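Local structure of L-rhamnonate dehydratase (Gibberella zeae, 2P0I) at residues Trp246-Leu251 with Thr273-Tyr278. The protein probably catalyses the dehydration of L-rhamnonate, as a lyase of the enolase superfamily. Sequence-based numbering, arbitrary orientation.
Sequences WWEECL and TGEHEY
Glu249 OE1 is gripped by His276 ND1 and by a water, at the C-terminal ends of two adjacent parallel strands, 247-248 and 271-273, of an enolase-superfamily barrel domain. The ND1 bond to OE1 spans 3.1 Å and is nearly straight, 171° at the hydrogen. It uses the syn lone pair of OE1, which lies near the imidazole plane at the ND1 edge; OE2 accepts only a weak second bond from the same nitrogen. The carboxylate is turned only 23° from the ring. Glu249 sends CG anti to its carbonyl carbon (chi1 -83°), which carries the chain past Thr273, whose OG1 lies 3.8 Å from Glu249 CG. The water donates to Glu249 OE1 at 2.6 Å and accepts from His276 N at 2.9 Å, tying the acid to the type I turn of Gly274 to Glu277 as well as to the ring.

Glu248 OE2 and Glu275 OE2 stand 3.9 Å apart, their carboxylate planes almost perpendicular. With Asp222, Glu248 and Glu275 form a trio of acids at strand ends, consistent with the magnesium site of this superfamily, while Lys185 forms a salt bridge with Glu248. Phe122 of a second subunit packs on His276. A second water bridges the segments at Leu251 and Thr273, donating to Leu251 O at 2.6 Å and lying 2.6 Å from Thr273 OG1.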
ATOM      1  N   TRP A 246     -15.995  22.050 -13.409  1.00 23.52           N
ATOM      2  CA  TRP A 246     -15.781  21.276 -12.198  1.00 31.89           C
ATOM      3  C   TRP A 246     -16.994  21.146 -11.311  1.00 28.47           C
ATOM      4  O   TRP A 246     -17.945  21.914 -11.423  1.00 26.42           O
ATOM      5  CB  TRP A 246     -14.592  21.813 -11.388  1.00 21.84           C
ATOM      6  CG  TRP A 246     -14.782  23.151 -10.731  1.00 24.73           C
ATOM      7  CD1 TRP A 246     -15.565  23.447  -9.635  1.00 22.51           C
ATOM      8  CD2 TRP A 246     -14.110  24.360 -11.074  1.00 12.89           C
ATOM      9  NE1 TRP A 246     -15.428  24.771  -9.302  1.00 19.99           N
ATOM     10  CE2 TRP A 246     -14.535  25.351 -10.162  1.00 17.17           C
ATOM     11  CE3 TRP A 246     -13.184  24.705 -12.069  1.00 24.98           C
ATOM     12  CZ2 TRP A 246     -14.084  26.668 -10.230  1.00 22.15           C
ATOM     13  CZ3 TRP A 246     -12.740  26.008 -12.131  1.00 29.94           C
ATOM     14  CH2 TRP A 246     -13.186  26.973 -11.213  1.00 28.16           C
ATOM     15  N   TRP A 247     -16.906  20.181 -10.397  1.00 35.83           N
ATOM     16  CA  TRP A 247     -17.912  19.937  -9.380  1.00 24.28           C
ATOM     17  C   TRP A 247     -17.341  20.271  -8.011  1.00 33.39           C
ATOM     18  O   TRP A 247     -16.368  19.653  -7.558  1.00 20.41           O
ATOM     19  CB  TRP A 247     -18.347  18.476  -9.429  1.00 20.10           C
ATOM     20  CG  TRP A 247     -18.953  18.091 -10.739  1.00 32.46           C
ATOM     21  CD1 TRP A 247     -18.290  17.746 -11.881  1.00 17.55           C
ATOM     22  CD2 TRP A 247     -20.348  18.019 -11.042  1.00 30.63           C
ATOM     23  NE1 TRP A 247     -19.192  17.454 -12.881  1.00 37.13           N
ATOM     24  CE2 TRP A 247     -20.463  17.620 -12.393  1.00 36.89           C
ATOM     25  CE3 TRP A 247     -21.516  18.256 -10.303  1.00 30.96           C
ATOM     26  CZ2 TRP A 247     -21.699  17.449 -13.022  1.00 30.97           C
ATOM     27  CZ3 TRP A 247     -22.745  18.093 -10.932  1.00 37.30           C
ATOM     28  CH2 TRP A 247     -22.826  17.688 -12.276  1.00 22.41           C
ATOM     29  N   GLU A 248     -17.980  21.238  -7.359  1.00 29.48           N
ATOM     30  CA  GLU A 248     -17.464  21.877  -6.170  1.00 28.76           C
ATOM     31  C   GLU A 248     -18.183  21.372  -4.932  1.00 35.51           C
ATOM     32  O   GLU A 248     -19.407  21.340  -4.909  1.00 27.55           O
ATOM     33  CB  GLU A 248     -17.658  23.382  -6.299  1.00 30.93           C
ATOM     34  CG  GLU A 248     -17.162  24.177  -5.125  1.00 21.52           C
ATOM     35  CD  GLU A 248     -17.087  25.668  -5.422  1.00 40.05           C
ATOM     36  OE1 GLU A 248     -16.614  26.044  -6.517  1.00 30.89           O
ATOM     37  OE2 GLU A 248     -17.486  26.466  -4.553  1.00 52.72           O
ATOM     38  N   GLU A 249     -17.409  20.989  -3.913  1.00 22.16           N
ATOM     39  CA  GLU A 249     -17.922  20.625  -2.587  1.00 24.33           C
ATOM     40  C   GLU A 249     -18.997  19.557  -2.611  1.00 31.83           C
ATOM     41  O   GLU A 249     -20.051  19.726  -1.995  1.00 37.29           O
ATOM     42  CB  GLU A 249     -18.444  21.856  -1.833  1.00 22.94           C
ATOM     43  CG  GLU A 249     -17.371  22.641  -1.135  1.00 38.25           C
ATOM     44  CD  GLU A 249     -17.827  23.199   0.194  1.00 54.12           C
ATOM     45  OE1 GLU A 249     -17.287  22.758   1.228  1.00 49.79           O
ATOM     46  OE2 GLU A 249     -18.719  24.080   0.209  1.00 38.45           O
ATOM     47  N   CYS A 250     -18.746  18.467  -3.330  1.00 24.42           N
ATOM     48  CA  CYS A 250     -19.748  17.407  -3.447  1.00 21.41           C
ATOM     49  C   CYS A 250     -20.062  16.745  -2.121  1.00 31.79           C
ATOM     50  O   CYS A 250     -21.207  16.437  -1.842  1.00 33.19           O
ATOM     51  CB  CYS A 250     -19.320  16.366  -4.463  1.00 19.01           C
ATOM     52  SG  CYS A 250     -19.264  16.986  -6.162  1.00 31.67           S
ATOM     53  N   LEU A 251     -19.041  16.553  -1.297  1.00 17.44           N
ATOM     54  CA  LEU A 251     -19.201  15.809  -0.051  1.00 31.28           C
ATOM     55  C   LEU A 251     -19.107  16.736   1.136  1.00 24.42           C
ATOM     56  O   LEU A 251     -18.579  17.843   1.020  1.00 35.70           O
ATOM     57  CB  LEU A 251     -18.115  14.743   0.075  1.00 21.62           C
ATOM     58  CG  LEU A 251     -17.905  13.764  -1.067  1.00 23.48           C
ATOM     59  CD1 LEU A 251     -16.615  13.081  -0.813  1.00 16.64           C
ATOM     60  CD2 LEU A 251     -19.002  12.750  -1.078  1.00 15.60           C
ATOM     61  N   THR A 273     -12.830  21.379  -3.492  1.00 27.56           N
ATOM     62  CA  THR A 273     -13.409  21.560  -2.168  1.00 30.71           C
ATOM     63  C   THR A 273     -12.587  22.561  -1.377  1.00 24.97           C
ATOM     64  O   THR A 273     -11.583  23.083  -1.866  1.00 25.10           O
ATOM     65  CB  THR A 273     -13.594  20.197  -1.402  1.00 21.41           C
ATOM     66  OG1 THR A 273     -14.496  20.370  -0.301  1.00 30.26           O
ATOM     67  CG2 THR A 273     -12.288  19.633  -0.916  1.00 35.83           C
ATOM     68  N   GLY A 274     -13.008  22.830  -0.153  1.00 32.39           N
ATOM     69  CA  GLY A 274     -12.108  23.428   0.813  1.00 25.51           C
ATOM     70  C   GLY A 274     -12.613  24.731   1.386  1.00 29.80           C
ATOM     71  O   GLY A 274     -11.953  25.305   2.228  1.00 20.75           O
ATOM     72  N   GLU A 275     -13.788  25.186   0.944  1.00 23.06           N
ATOM     73  CA  GLU A 275     -14.427  26.392   1.495  1.00 26.69           C
ATOM     74  C   GLU A 275     -14.697  26.273   2.991  1.00 24.33           C
ATOM     75  O   GLU A 275     -14.699  27.270   3.708  1.00 32.39           O
ATOM     76  CB  GLU A 275     -15.745  26.655   0.767  1.00 21.19           C
ATOM     77  CG  GLU A 275     -16.266  28.063   0.857  1.00 44.85           C
ATOM     78  CD  GLU A 275     -17.639  28.209   0.226  1.00 49.26           C
ATOM     79  OE1 GLU A 275     -18.590  28.600   0.947  1.00 50.18           O
ATOM     80  OE2 GLU A 275     -17.762  27.938  -0.990  1.00 63.58           O
ATOM     81  N   HIS A 276     -14.930  25.048   3.453  1.00 25.62           N
ATOM     82  CA  HIS A 276     -15.237  24.813   4.860  1.00 31.56           C
ATOM     83  C   HIS A 276     -14.175  23.977   5.576  1.00 11.82           C
ATOM     84  O   HIS A 276     -14.491  23.117   6.405  1.00 35.24           O
ATOM     85  CB  HIS A 276     -16.631  24.208   4.982  1.00 23.59           C
ATOM     86  CG  HIS A 276     -17.699  25.098   4.433  1.00 40.61           C
ATOM     87  ND1 HIS A 276     -18.260  24.907   3.189  1.00 32.44           N
ATOM     88  CD2 HIS A 276     -18.263  26.224   4.933  1.00 27.30           C
ATOM     89  CE1 HIS A 276     -19.144  25.861   2.959  1.00 38.07           C
ATOM     90  NE2 HIS A 276     -19.164  26.673   4.001  1.00 45.90           N
ATOM     91  N   GLU A 277     -12.918  24.220   5.219  1.00 28.50           N
ATOM     92  CA  GLU A 277     -11.774  23.582   5.860  1.00 19.69           C
ATOM     93  C   GLU A 277     -10.892  24.690   6.456  1.00 32.65           C
ATOM     94  O   GLU A 277     -11.063  25.871   6.124  1.00 28.45           O
ATOM     95  CB  GLU A 277     -11.033  22.688   4.851  1.00 22.88           C
ATOM     96  CG  GLU A 277      -9.983  21.720   5.420  1.00 26.89           C
ATOM     97  CD  GLU A 277     -10.517  20.838   6.552  1.00 36.20           C
ATOM     98  OE1 GLU A 277     -10.451  21.259   7.728  1.00 29.03           O
ATOM     99  OE2 GLU A 277     -10.986  19.718   6.268  1.00 33.66           O
ATOM    100  N   TYR A 278     -10.004  24.315   7.382  1.00 20.05           N
ATOM    101  CA  TYR A 278      -9.378  25.249   8.323  1.00 23.66           C
ATOM    102  C   TYR A 278      -7.948  24.798   8.628  1.00 28.41           C
ATOM    103  O   TYR A 278      -7.696  23.603   8.786  1.00 22.89           O
ATOM    104  CB  TYR A 278     -10.152  25.291   9.651  1.00 28.84           C
ATOM    105  CG  TYR A 278     -11.638  25.551   9.504  1.00 25.09           C
ATOM    106  CD1 TYR A 278     -12.132  26.846   9.455  1.00 23.61           C
ATOM    107  CD2 TYR A 278     -12.543  24.495   9.408  1.00 22.59           C
ATOM    108  CE1 TYR A 278     -13.491  27.086   9.321  1.00 23.42           C
ATOM    109  CE2 TYR A 278     -13.891  24.718   9.266  1.00 33.62           C
ATOM    110  CZ  TYR A 278     -14.364  26.009   9.218  1.00 31.80           C
ATOM    111  OH  TYR A 278     -15.713  26.200   9.082  1.00 42.33           O
TER
HETATM  112  O   HOH W   1     -14.971  22.353   2.326  1.00 37.95           O
HETATM  113  O   HOH W   2     -16.293  18.471   0.016  1.00 31.25           O